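Long-range contacts in inositol 2-dehydrogenase (Sinorhizobium meliloti, PDB 4HKT), which catalyses the NAD+-dependent oxidation of myo-inositol to scyllo-inosose (2-keto-myo-inositol), the first step in degrading myo-inositol to acetyl-CoA: residues B[54-59]-B[80-85]; B[65-70]-B[86-91]; B[193-198]-B[207-212]. All blocks are in the same frame, centred on the assembly; numbering follows the deposited sequence.

Interaction 1 of 3, residues B[54-59]-B[80-85]; sequences TIDAIE and IERFAR. With EDO (1,2-ethanediol), chain T; EDO (1,2-ethanediol), chain U.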
ATOM      1  N   THR B  54       6.405  45.059  21.871  1.00 36.77           N
ATOM      2  CA  THR B  54       7.217  45.428  20.728  1.00 39.83           C
ATOM      3  C   THR B  54       8.440  44.513  20.736  1.00 34.42           C
ATOM      4  O   THR B  54       8.682  43.806  21.717  1.00 33.12           O
ATOM      5  CB  THR B  54       7.686  46.889  20.800  1.00 40.09           C
ATOM      6  OG1 THR B  54       8.569  47.054  21.911  1.00 39.59           O
ATOM      7  CG2 THR B  54       6.483  47.840  20.944  1.00 42.78           C
ATOM      8  N   ILE B  55       9.199  44.548  19.646  1.00 35.15           N
ATOM      9  CA  ILE B  55      10.455  43.793  19.540  1.00 34.54           C
ATOM     10  C   ILE B  55      11.494  44.369  20.501  1.00 34.00           C
ATOM     11  O   ILE B  55      12.143  43.622  21.245  1.00 34.59           O
ATOM     12  CB  ILE B  55      10.972  43.764  18.088  1.00 35.57           C
ATOM     13  CG1 ILE B  55       9.992  42.931  17.236  1.00 38.30           C
ATOM     14  CG2 ILE B  55      12.401  43.210  18.040  1.00 35.17           C
ATOM     15  CD1 ILE B  55      10.167  43.038  15.738  1.00 38.58           C
ATOM     16  N   ASP B  56      11.627  45.694  20.524  1.00 34.49           N
ATOM     17  CA  ASP B  56      12.501  46.365  21.501  1.00 35.80           C
ATOM     18  C   ASP B  56      12.218  45.891  22.943  1.00 34.81           C
ATOM     19  O   ASP B  56      13.128  45.704  23.745  1.00 34.11           O
ATOM     20  CB  ASP B  56      12.340  47.905  21.434  1.00 38.57           C
ATOM     21  CG  ASP B  56      13.055  48.546  20.222  1.00 44.30           C
ATOM     22  OD1 ASP B  56      13.795  47.849  19.482  1.00 45.80           O
ATOM     23  OD2 ASP B  56      12.879  49.770  20.008  1.00 42.96           O
ATOM     24  N   ALA B  57      10.953  45.715  23.265  1.00 32.46           N
ATOM     25  CA  ALA B  57      10.561  45.346  24.619  1.00 36.61           C
ATOM     26  C   ALA B  57      10.976  43.901  24.885  1.00 32.90           C
ATOM     27  O   ALA B  57      11.573  43.584  25.910  1.00 34.17           O
ATOM     28  CB  ALA B  57       9.058  45.516  24.803  1.00 34.97           C
ATOM     29  N   ILE B  58      10.679  43.030  23.935  1.00 32.42           N
ATOM     30  CA  ILE B  58      11.098  41.630  24.051  1.00 30.37           C
ATOM     31  C   ILE B  58      12.618  41.535  24.156  1.00 29.69           C
ATOM     32  O   ILE B  58      13.127  40.820  25.011  1.00 32.24           O
ATOM     33  CB  ILE B  58      10.495  40.766  22.919  1.00 33.02           C
ATOM     34  CG1 ILE B  58       8.979  40.666  23.102  1.00 34.42           C
ATOM     35  CG2 ILE B  58      11.104  39.368  22.909  1.00 34.43           C
ATOM     36  CD1 ILE B  58       8.203  40.312  21.839  1.00 35.55           C
ATOM     37  N   GLU B  59      13.348  42.290  23.333  1.00 28.95           N
ATOM     38  CA  GLU B  59      14.817  42.380  23.467  1.00 29.75           C
ATOM     39  C   GLU B  59      15.291  42.748  24.890  1.00 31.82           C
ATOM     40  O   GLU B  59      16.203  42.104  25.445  1.00 28.52           O
ATOM     41  CB  GLU B  59      15.355  43.392  22.461  1.00 31.53           C
ATOM     42  CG  GLU B  59      16.875  43.470  22.288  1.00 31.05           C
ATOM     43  CD  GLU B  59      17.267  44.532  21.273  1.00 33.01           C
ATOM     44  OE1 GLU B  59      16.458  45.464  21.051  1.00 36.09           O
ATOM     45  OE2 GLU B  59      18.369  44.465  20.694  1.00 31.00           O
ATOM     46  N   ILE B  80      18.689  38.009  14.781  1.00 19.36           N
ATOM     47  CA  ILE B  80      19.559  37.016  15.412  1.00 19.10           C
ATOM     48  C   ILE B  80      20.699  37.726  16.145  1.00 19.72           C
ATOM     49  O   ILE B  80      20.974  37.435  17.309  1.00 19.90           O
ATOM     50  CB  ILE B  80      20.138  35.991  14.394  1.00 18.82           C
ATOM     51  CG1 ILE B  80      19.026  35.130  13.809  1.00 18.59           C
ATOM     52  CG2 ILE B  80      21.181  35.128  15.074  1.00 19.81           C
ATOM     53  CD1 ILE B  80      19.404  34.423  12.506  1.00 17.89           C
ATOM     54  N   GLU B  81      21.373  38.662  15.493  1.00 19.59           N
ATOM     55  CA  GLU B  81      22.492  39.361  16.147  1.00 20.41           C
ATOM     56  C   GLU B  81      22.044  40.133  17.411  1.00 20.93           C
ATOM     57  O   GLU B  81      22.721  40.095  18.447  1.00 21.12           O
ATOM     58  CB  GLU B  81      23.175  40.322  15.164  1.00 23.20           C
ATOM     59  CG  GLU B  81      23.959  39.622  14.083  1.00 25.16           C
ATOM     60  CD  GLU B  81      24.533  40.555  13.027  1.00 30.54           C
ATOM     61  OE1 GLU B  81      24.016  41.688  12.874  1.00 35.19           O
ATOM     62  OE2 GLU B  81      25.471  40.127  12.309  1.00 28.52           O
ATOM     63  N   ARG B  82      20.913  40.815  17.324  1.00 21.01           N
ATOM     64  CA  ARG B  82      20.374  41.567  18.450  1.00 21.55           C
ATOM     65  C   ARG B  82      20.027  40.642  19.648  1.00 24.06           C
ATOM     66  O   ARG B  82      20.375  40.931  20.812  1.00 20.89           O
ATOM     67  CB  ARG B  82      19.124  42.317  18.035  1.00 22.05           C
ATOM     68  CG  ARG B  82      19.339  43.594  17.236  1.00 24.64           C
ATOM     69  CD  ARG B  82      18.020  44.077  16.656  1.00 24.67           C
ATOM     70  NE  ARG B  82      17.182  44.606  17.710  1.00 26.58           N
ATOM     71  CZ  ARG B  82      15.980  45.152  17.556  1.00 26.07           C
ATOM     72  NH1 ARG B  82      15.411  45.247  16.369  1.00 24.21           N
ATOM     73  NH2 ARG B  82      15.335  45.602  18.635  1.00 28.12           N
ATOM     74  N   PHE B  83      19.366  39.523  19.373  1.00 21.25           N
ATOM     75  CA  PHE B  83      18.951  38.676  20.478  1.00 21.94           C
ATOM     76  C   PHE B  83      20.115  37.883  21.040  1.00 22.82           C
ATOM     77  O   PHE B  83      20.145  37.590  22.258  1.00 24.82           O
ATOM     78  CB  PHE B  83      17.698  37.862  20.120  1.00 21.68           C
ATOM     79  CG  PHE B  83      16.449  38.672  20.175  1.00 23.55           C
ATOM     80  CD1 PHE B  83      15.707  38.732  21.347  1.00 26.12           C
ATOM     81  CD2 PHE B  83      16.045  39.442  19.107  1.00 24.01           C
ATOM     82  CE1 PHE B  83      14.564  39.516  21.425  1.00 26.60           C
ATOM     83  CE2 PHE B  83      14.893  40.201  19.169  1.00 25.36           C
ATOM     84  CZ  PHE B  83      14.153  40.245  20.340  1.00 27.95           C
ATOM     85  N   ALA B  84      21.103  37.588  20.192  1.00 21.09           N
ATOM     86  CA  ALA B  84      22.337  36.987  20.619  1.00 22.28           C
ATOM     87  C   ALA B  84      23.036  37.906  21.624  1.00 26.72           C
ATOM     88  O   ALA B  84      23.437  37.473  22.733  1.00 22.95           O
ATOM     89  CB  ALA B  84      23.279  36.741  19.451  1.00 21.25           C
ATOM     90  N   ARG B  85      23.215  39.163  21.222  1.00 22.08           N
ATOM     91  CA  ARG B  85      23.817  40.144  22.127  1.00 23.63           C
ATOM     92  C   ARG B  85      23.006  40.392  23.388  1.00 24.53           C
ATOM     93  O   ARG B  85      23.582  40.676  24.438  1.00 26.99           O
ATOM     94  CB  ARG B  85      24.056  41.455  21.400  1.00 22.84           C
ATOM     95  CG  ARG B  85      25.247  41.360  20.496  1.00 22.22           C
ATOM     96  CD  ARG B  85      25.348  42.591  19.623  1.00 23.99           C
ATOM     97  NE  ARG B  85      26.596  42.587  18.917  1.00 21.64           N
ATOM     98  CZ  ARG B  85      26.725  42.663  17.605  1.00 22.60           C
ATOM     99  NH1 ARG B  85      25.672  42.803  16.819  1.00 22.41           N
ATOM    100  NH2 ARG B  85      27.934  42.600  17.094  1.00 22.01           N
TER
HETATM  101  C1  EDO T 403      22.923  43.959  18.606  1.00 37.40           C
HETATM  102  O1  EDO T 403      23.000  43.831  17.196  1.00 26.73           O
HETATM  103  C2  EDO T 403      21.830  44.912  19.002  1.00 35.93           C
HETATM  104  O2  EDO T 403      22.306  45.653  20.080  1.00 39.81           O
HETATM  105  C1  EDO U 404      21.234  44.922  14.465  1.00 34.81           C
HETATM  106  O1  EDO U 404      21.372  45.657  15.691  1.00 36.30           O
HETATM  107  C2  EDO U 404      22.145  43.707  14.446  1.00 34.90           C
HETATM  108  O2  EDO U 404      23.546  44.027  14.387  1.00 37.28           O
HETATM  109  O   HOH W   1      12.993  46.979  16.688  1.00 41.49           O
HETATM  110  O   HOH W   2      20.649  43.496  21.434  1.00 25.73           O

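Interaction 2 of 3, residues B[65-70]-B[86-91]; sequences DAVVIC and AGKAIF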
ATOM      1  N   ASP B  65      13.430  34.238  27.997  1.00 29.74           N
ATOM      2  CA  ASP B  65      14.612  33.374  27.905  1.00 30.79           C
ATOM      3  C   ASP B  65      15.024  33.095  26.436  1.00 28.15           C
ATOM      4  O   ASP B  65      16.182  32.855  26.140  1.00 29.03           O
ATOM      5  CB  ASP B  65      14.321  32.032  28.585  1.00 34.06           C
ATOM      6  CG  ASP B  65      13.854  32.187  30.059  1.00 39.15           C
ATOM      7  OD1 ASP B  65      14.571  32.844  30.842  1.00 41.97           O
ATOM      8  OD2 ASP B  65      12.794  31.626  30.424  1.00 38.48           O
ATOM      9  N   ALA B  66      14.053  33.105  25.542  1.00 27.26           N
ATOM     10  CA  ALA B  66      14.235  32.573  24.225  1.00 28.56           C
ATOM     11  C   ALA B  66      13.273  33.281  23.303  1.00 26.91           C
ATOM     12  O   ALA B  66      12.165  33.642  23.734  1.00 26.53           O
ATOM     13  CB  ALA B  66      13.953  31.081  24.234  1.00 29.73           C
ATOM     14  N   VAL B  67      13.694  33.462  22.043  1.00 26.51           N
ATOM     15  CA  VAL B  67      12.834  34.012  21.001  1.00 28.15           C
ATOM     16  C   VAL B  67      12.676  33.071  19.824  1.00 28.06           C
ATOM     17  O   VAL B  67      13.581  32.306  19.504  1.00 28.93           O
ATOM     18  CB  VAL B  67      13.316  35.383  20.442  1.00 28.67           C
ATOM     19  CG1 VAL B  67      13.146  36.444  21.500  1.00 32.64           C
ATOM     20  CG2 VAL B  67      14.756  35.337  19.968  1.00 26.66           C
ATOM     21  N   VAL B  68      11.502  33.155  19.206  1.00 28.25           N
ATOM     22  CA  VAL B  68      11.192  32.468  17.971  1.00 27.59           C
ATOM     23  C   VAL B  68      10.996  33.567  16.940  1.00 25.19           C
ATOM     24  O   VAL B  68      10.102  34.407  17.081  1.00 25.20           O
ATOM     25  CB  VAL B  68       9.921  31.621  18.124  1.00 28.35           C
ATOM     26  CG1 VAL B  68       9.465  31.096  16.783  1.00 29.59           C
ATOM     27  CG2 VAL B  68      10.176  30.465  19.095  1.00 29.15           C
ATOM     28  N   ILE B  69      11.841  33.569  15.915  1.00 23.99           N
ATOM     29  CA  ILE B  69      11.798  34.614  14.891  1.00 23.25           C
ATOM     30  C   ILE B  69      11.100  34.058  13.639  1.00 26.19           C
ATOM     31  O   ILE B  69      11.638  33.166  12.930  1.00 21.59           O
ATOM     32  CB  ILE B  69      13.196  35.142  14.537  1.00 22.79           C
ATOM     33  CG1 ILE B  69      13.933  35.632  15.781  1.00 23.95           C
ATOM     34  CG2 ILE B  69      13.093  36.216  13.461  1.00 22.81           C
ATOM     35  CD1 ILE B  69      15.424  35.865  15.581  1.00 23.16           C
ATOM     36  N   CYS B  70       9.899  34.595  13.410  1.00 26.99           N
ATOM     37  CA  CYS B  70       9.018  34.252  12.307  1.00 28.36           C
ATOM     38  C   CYS B  70       8.658  35.513  11.508  1.00 26.67           C
ATOM     39  O   CYS B  70       7.639  35.543  10.862  1.00 25.75           O
ATOM     40  CB  CYS B  70       7.724  33.625  12.852  1.00 30.40           C
ATOM     41  SG  CYS B  70       8.068  32.132  13.805  1.00 37.93           S
ATOM     42  N   ALA B  86      21.695  40.268  23.310  1.00 24.57           N
ATOM     43  CA  ALA B  86      20.859  40.418  24.492  1.00 26.98           C
ATOM     44  C   ALA B  86      20.796  39.184  25.403  1.00 29.04           C
ATOM     45  O   ALA B  86      20.137  39.228  26.447  1.00 27.79           O
ATOM     46  CB  ALA B  86      19.459  40.815  24.095  1.00 28.16           C
ATOM     47  N   GLY B  87      21.438  38.090  24.999  1.00 29.44           N
ATOM     48  CA  GLY B  87      21.483  36.868  25.799  1.00 30.03           C
ATOM     49  C   GLY B  87      20.267  35.966  25.688  1.00 29.27           C
ATOM     50  O   GLY B  87      20.092  35.101  26.520  1.00 33.98           O
ATOM     51  N   LYS B  88      19.412  36.148  24.689  1.00 27.92           N
ATOM     52  CA  LYS B  88      18.283  35.240  24.500  1.00 26.85           C
ATOM     53  C   LYS B  88      18.765  34.042  23.688  1.00 27.08           C
ATOM     54  O   LYS B  88      19.686  34.187  22.879  1.00 25.85           O
ATOM     55  CB  LYS B  88      17.127  35.915  23.762  1.00 27.73           C
ATOM     56  CG  LYS B  88      16.114  36.651  24.636  1.00 28.26           C
ATOM     57  CD  LYS B  88      16.655  37.909  25.278  1.00 29.12           C
ATOM     58  CE  LYS B  88      15.520  38.654  25.968  1.00 31.42           C
ATOM     59  NZ  LYS B  88      15.976  39.692  26.927  1.00 30.67           N
ATOM     60  N   ALA B  89      18.181  32.860  23.928  1.00 26.93           N
ATOM     61  CA  ALA B  89      18.334  31.737  22.989  1.00 25.40           C
ATOM     62  C   ALA B  89      17.437  32.059  21.796  1.00 23.58           C
ATOM     63  O   ALA B  89      16.389  32.674  21.945  1.00 22.53           O
ATOM     64  CB  ALA B  89      17.925  30.411  23.640  1.00 25.86           C
ATOM     65  N   ILE B  90      17.836  31.607  20.608  1.00 23.98           N
ATOM     66  CA  ILE B  90      17.186  32.024  19.363  1.00 21.95           C
ATOM     67  C   ILE B  90      16.830  30.826  18.481  1.00 20.11           C
ATOM     68  O   ILE B  90      17.665  29.981  18.144  1.00 19.03           O
ATOM     69  CB  ILE B  90      18.132  32.925  18.548  1.00 21.89           C
ATOM     70  CG1 ILE B  90      18.621  34.108  19.366  1.00 22.30           C
ATOM     71  CG2 ILE B  90      17.468  33.433  17.291  1.00 22.48           C
ATOM     72  CD1 ILE B  90      20.088  34.387  19.133  1.00 23.62           C
ATOM     73  N   PHE B  91      15.579  30.768  18.132  1.00 19.38           N
ATOM     74  CA  PHE B  91      15.133  29.873  17.103  1.00 21.91           C
ATOM     75  C   PHE B  91      14.729  30.773  15.935  1.00 21.54           C
ATOM     76  O   PHE B  91      13.850  31.626  16.092  1.00 25.42           O
ATOM     77  CB  PHE B  91      13.935  29.045  17.556  1.00 22.07           C
ATOM     78  CG  PHE B  91      13.366  28.214  16.468  1.00 23.52           C
ATOM     79  CD1 PHE B  91      13.803  26.907  16.276  1.00 25.29           C
ATOM     80  CD2 PHE B  91      12.462  28.749  15.591  1.00 23.91           C
ATOM     81  CE1 PHE B  91      13.321  26.156  15.222  1.00 24.51           C
ATOM     82  CE2 PHE B  91      11.978  28.016  14.532  1.00 25.42           C
ATOM     83  CZ  PHE B  91      12.414  26.712  14.344  1.00 23.99           C
TER

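Interaction 3 of 3, residues B[193-198]-B[207-212]; sequences ATAAVL and GDYDSV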
ATOM      1  N   ALA B 193      22.272  21.289 -11.713  1.00 15.23           N
ATOM      2  CA  ALA B 193      20.843  21.581 -11.645  1.00 14.41           C
ATOM      3  C   ALA B 193      20.266  22.021 -12.966  1.00 14.88           C
ATOM      4  O   ALA B 193      20.975  22.536 -13.834  1.00 13.76           O
ATOM      5  CB  ALA B 193      20.590  22.683 -10.647  1.00 13.65           C
ATOM      6  N   THR B 194      18.979  21.768 -13.117  1.00 15.34           N
ATOM      7  CA  THR B 194      18.237  22.273 -14.263  1.00 17.12           C
ATOM      8  C   THR B 194      16.992  22.950 -13.735  1.00 15.85           C
ATOM      9  O   THR B 194      16.531  22.652 -12.636  1.00 14.07           O
ATOM     10  CB  THR B 194      17.824  21.154 -15.212  1.00 18.40           C
ATOM     11  OG1 THR B 194      17.083  20.181 -14.484  1.00 21.55           O
ATOM     12  CG2 THR B 194      19.063  20.495 -15.864  1.00 19.95           C
ATOM     13  N   ALA B 195      16.406  23.810 -14.555  1.00 15.64           N
ATOM     14  CA  ALA B 195      15.221  24.572 -14.137  1.00 15.43           C
ATOM     15  C   ALA B 195      14.389  25.012 -15.338  1.00 16.32           C
ATOM     16  O   ALA B 195      14.885  25.109 -16.459  1.00 15.82           O
ATOM     17  CB  ALA B 195      15.639  25.802 -13.349  1.00 15.21           C
ATOM     18  N   ALA B 196      13.121  25.264 -15.076  1.00 17.12           N
ATOM     19  CA  ALA B 196      12.226  25.798 -16.073  1.00 17.81           C
ATOM     20  C   ALA B 196      11.004  26.466 -15.370  1.00 18.83           C
ATOM     21  O   ALA B 196      10.779  26.328 -14.153  1.00 17.34           O
ATOM     22  CB  ALA B 196      11.732  24.690 -16.984  1.00 16.95           C
ATOM     23  N   VAL B 197      10.225  27.114 -16.219  1.00 20.14           N
ATOM     24  CA  VAL B 197       8.928  27.681 -15.903  1.00 20.04           C
ATOM     25  C   VAL B 197       7.916  26.892 -16.690  1.00 19.85           C
ATOM     26  O   VAL B 197       7.748  27.104 -17.883  1.00 19.56           O
ATOM     27  CB  VAL B 197       8.902  29.155 -16.327  1.00 20.44           C
ATOM     28  CG1 VAL B 197       7.551  29.809 -16.021  1.00 21.79           C
ATOM     29  CG2 VAL B 197      10.017  29.880 -15.603  1.00 21.37           C
ATOM     30  N   LEU B 198       7.266  25.954 -16.017  1.00 19.25           N
ATOM     31  CA  LEU B 198       6.295  25.083 -16.624  1.00 19.85           C
ATOM     32  C   LEU B 198       4.879  25.376 -16.103  1.00 19.96           C
ATOM     33  O   LEU B 198       3.905  24.891 -16.676  1.00 19.68           O
ATOM     34  CB  LEU B 198       6.610  23.623 -16.278  1.00 19.74           C
ATOM     35  CG  LEU B 198       7.998  23.174 -16.735  1.00 19.87           C
ATOM     36  CD1 LEU B 198       8.300  21.752 -16.380  1.00 18.21           C
ATOM     37  CD2 LEU B 198       8.108  23.316 -18.231  1.00 21.66           C
ATOM     38  N   GLY B 207      11.464  36.518 -12.788  1.00 23.80           N
ATOM     39  CA  GLY B 207      12.867  36.102 -12.655  1.00 23.56           C
ATOM     40  C   GLY B 207      13.114  34.793 -11.897  1.00 21.09           C
ATOM     41  O   GLY B 207      14.252  34.523 -11.498  1.00 21.52           O
ATOM     42  N   ASP B 208      12.083  33.957 -11.755  1.00 19.25           N
ATOM     43  CA  ASP B 208      12.187  32.734 -10.972  1.00 19.01           C
ATOM     44  C   ASP B 208      11.835  31.525 -11.869  1.00 18.06           C
ATOM     45  O   ASP B 208      11.441  31.676 -12.999  1.00 19.53           O
ATOM     46  CB  ASP B 208      11.270  32.798  -9.745  1.00 18.55           C
ATOM     47  CG  ASP B 208      11.689  31.861  -8.629  1.00 20.44           C
ATOM     48  OD1 ASP B 208      12.814  31.249  -8.683  1.00 20.05           O
ATOM     49  OD2 ASP B 208      10.878  31.725  -7.673  1.00 20.94           O
ATOM     50  N   TYR B 209      12.003  30.330 -11.317  1.00 17.73           N
ATOM     51  CA  TYR B 209      11.662  29.120 -11.965  1.00 17.06           C
ATOM     52  C   TYR B 209      10.654  28.452 -11.068  1.00 16.64           C
ATOM     53  O   TYR B 209      10.626  28.712  -9.845  1.00 17.40           O
ATOM     54  CB  TYR B 209      12.927  28.233 -12.104  1.00 17.96           C
ATOM     55  CG  TYR B 209      14.018  28.772 -13.024  1.00 19.87           C
ATOM     56  CD1 TYR B 209      13.885  28.703 -14.410  1.00 21.49           C
ATOM     57  CD2 TYR B 209      15.209  29.292 -12.504  1.00 22.28           C
ATOM     58  CE1 TYR B 209      14.874  29.184 -15.264  1.00 21.77           C
ATOM     59  CE2 TYR B 209      16.208  29.764 -13.349  1.00 22.03           C
ATOM     60  CZ  TYR B 209      16.028  29.706 -14.723  1.00 23.80           C
ATOM     61  OH  TYR B 209      17.047  30.151 -15.539  1.00 26.04           O
ATOM     62  N   ASP B 210       9.904  27.503 -11.620  1.00 16.05           N
ATOM     63  CA  ASP B 210       8.908  26.767 -10.830  1.00 16.32           C
ATOM     64  C   ASP B 210       9.023  25.247 -10.809  1.00 15.25           C
ATOM     65  O   ASP B 210       8.266  24.579 -10.092  1.00 16.40           O
ATOM     66  CB  ASP B 210       7.491  27.196 -11.234  1.00 17.68           C
ATOM     67  CG  ASP B 210       7.142  26.821 -12.676  1.00 20.31           C
ATOM     68  OD1 ASP B 210       7.580  25.732 -13.183  1.00 18.52           O
ATOM     69  OD2 ASP B 210       6.403  27.640 -13.308  1.00 19.33           O
ATOM     70  N   SER B 211       9.955  24.701 -11.581  1.00 15.97           N
ATOM     71  CA  SER B 211      10.154  23.269 -11.727  1.00 16.44           C
ATOM     72  C   SER B 211      11.660  23.019 -11.894  1.00 16.62           C
ATOM     73  O   SER B 211      12.281  23.505 -12.860  1.00 14.90           O
ATOM     74  CB  SER B 211       9.427  22.761 -12.967  1.00 17.77           C
ATOM     75  OG  SER B 211       8.048  23.091 -12.914  1.00 17.55           O
ATOM     76  N   VAL B 212      12.268  22.297 -10.927  1.00 16.42           N
ATOM     77  CA  VAL B 212      13.723  22.186 -10.876  1.00 14.23           C
ATOM     78  C   VAL B 212      14.124  20.769 -10.482  1.00 14.57           C
ATOM     79  O   VAL B 212      13.399  20.070  -9.755  1.00 15.55           O
ATOM     80  CB  VAL B 212      14.390  23.207  -9.915  1.00 14.48           C
ATOM     81  CG1 VAL B 212      14.063  24.630 -10.302  1.00 16.22           C
ATOM     82  CG2 VAL B 212      13.973  23.007  -8.474  1.00 15.08           C
TER

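Interaction 1 of 3, residues B[54-59]-B[80-85]
The guanidinium of R82 takes acidic partners at its edge, where OE1 of E59 and OD1 of D56 lie near its plane, while the I55 CG2 methyl approaches obliquely. R82 holds E59 through its NE-NH2 side, one nitrogen to each carboxylate oxygen: NH2 reaches OE1 at 2.7 Å in a nearly straight bond, and NE reaches OE2 at 3.2 Å. Both carboxylate oxygens are met from above their own plane, the two flat groups being turned 55° apart. The same NH2 makes a weak, bent bond to D56 OD1 at 2.9 Å, completing a three-residue salt-bridge network. A bend at chi3 (72°) in R82's otherwise extended chain turns the guanidinium to present its NE-NH2 side to E59. Water bridges extend the network: one water joins D56 OD1 to R82 NH1, another donates to E59 OE2 and to the backbone O of R82.

Beside this polar layer, the F83 ring meets helix 55-60 obliquely, its CE1 3.5 Å from E59 CA and 3.8 Å from I58 CG2. That helix starts with T54 as N-cap, OG1 accepting from A57 N at 3.1 Å. F83 and I58 both also touch V67 of strand 66-69. The helix segments run 32° from parallel, 10.8 Å apart at the axes, bridged by charge outside and apolar packing beneath: neighbouring helices over one face of the parallel sheet of an NAD-binding Rossmann fold.

Interaction 2 of 3, residues B[65-70]-B[86-91]
V67 and I90 run alongside each other from adjacent parallel strands, the two strands of a beta-alpha-beta unit of the Rossmann fold whose crossover is helix 76-85. V67 CG2 meets I90 CG1 at 4.1 Å, and further along this face I69 CD1 comes to 3.6 Å from I90 CG2, so that I90 packs against two residues of the neighbouring strand. V67 and I69 also touch helix 76-85, through F83 and L79.

The other face carries A66 with A89 and V68 with F91. The two alanines meet methyl to methyl, while F91 runs alongside V68, its CD2 4.0 Å from CG1. With CG anti to the backbone N (chi1 174°), the F91 ring reaches F291 of helix 281-297 and the ring of H18 as well. Just before the strand, K88 CG packs near V67 CG1, and the bent chain sends NZ away to the carbonyls of E59 and A61.

Four backbone hydrogen bonds fix the register. A89 N bonds D65 O; V67 N then bonds A89 O, F91 N bonds V67 O, and the ladder finishes with I69 N to F91 O at 2.8 Å.

Interaction 3 of 3, residues B[193-198]-B[207-212]
OD1 of D210 is gripped twice, by the backbone N of L198 at 2.9 Å and by the hydroxyl of S211, which donates to it at 2.7 Å. The L198 bond is nearly straight (172°) and arrives on the syn side of the carboxylate; S211 OG comes in on the anti side. A chi1 of 65° tucks CG of D210 between its own backbone N and carbonyl carbon, turning the carboxylate across V197 toward L198. The other oxygen, OD2, accepts from the backbone N atoms of I199 and D200, and the carboxylate thereby ties down the chain leaving strand 188-196. Replacing D210 by an alanine removes the carboxylate, which would probably leave the N-H groups of L198, I199 and D200 without this acceptor and the S211 hydroxyl free to turn.

A196 O is likewise shared, accepting from D210 N at 2.9 Å and S211 N at 3.2 Å. With D210 and S211 both facing A196, this is a classic beta bulge; A196 N returns a bond to S211 O. Next to it, the A195 methyl sits over one face of the Y209 ring in a CH-pi contact, CB 3.5 Å from the ring centroid, and also meets V212 CG1. L198 CD1 packs on S211 CB. Q223 of the second subunit bonds T194 OG1 and S211 O.

The two strands are antiparallel neighbours in the large mixed sheet. V322 of helix 305-324 touches both A195 and Y209, V212 packs on helix 168-184, and strand 211-218 continues the sheet to strand 223-229.

Overall arrangement
Interactions 1 and 2 belong to the Rossmann domain and interaction 3 to the C-terminal domain. The first two have centres 8 Å apart and alternate along the chain: helix 55-60, strand 66-69, helix 76-85, then strand 89-93. The two contacts touch, so helices and sheet pack as one unit; F83 O and K88 N, 2.9 Å apart, probably form a hydrogen bond between them. Interaction 3 follows later in sequence, its centre about 37 Å from that of interaction 1 and 35 Å from that of interaction 2, without touching either. The first pair lies in the domain that, by family, probably binds NAD, whereas the last lies in a mixed sheet whose strands contact a second subunit.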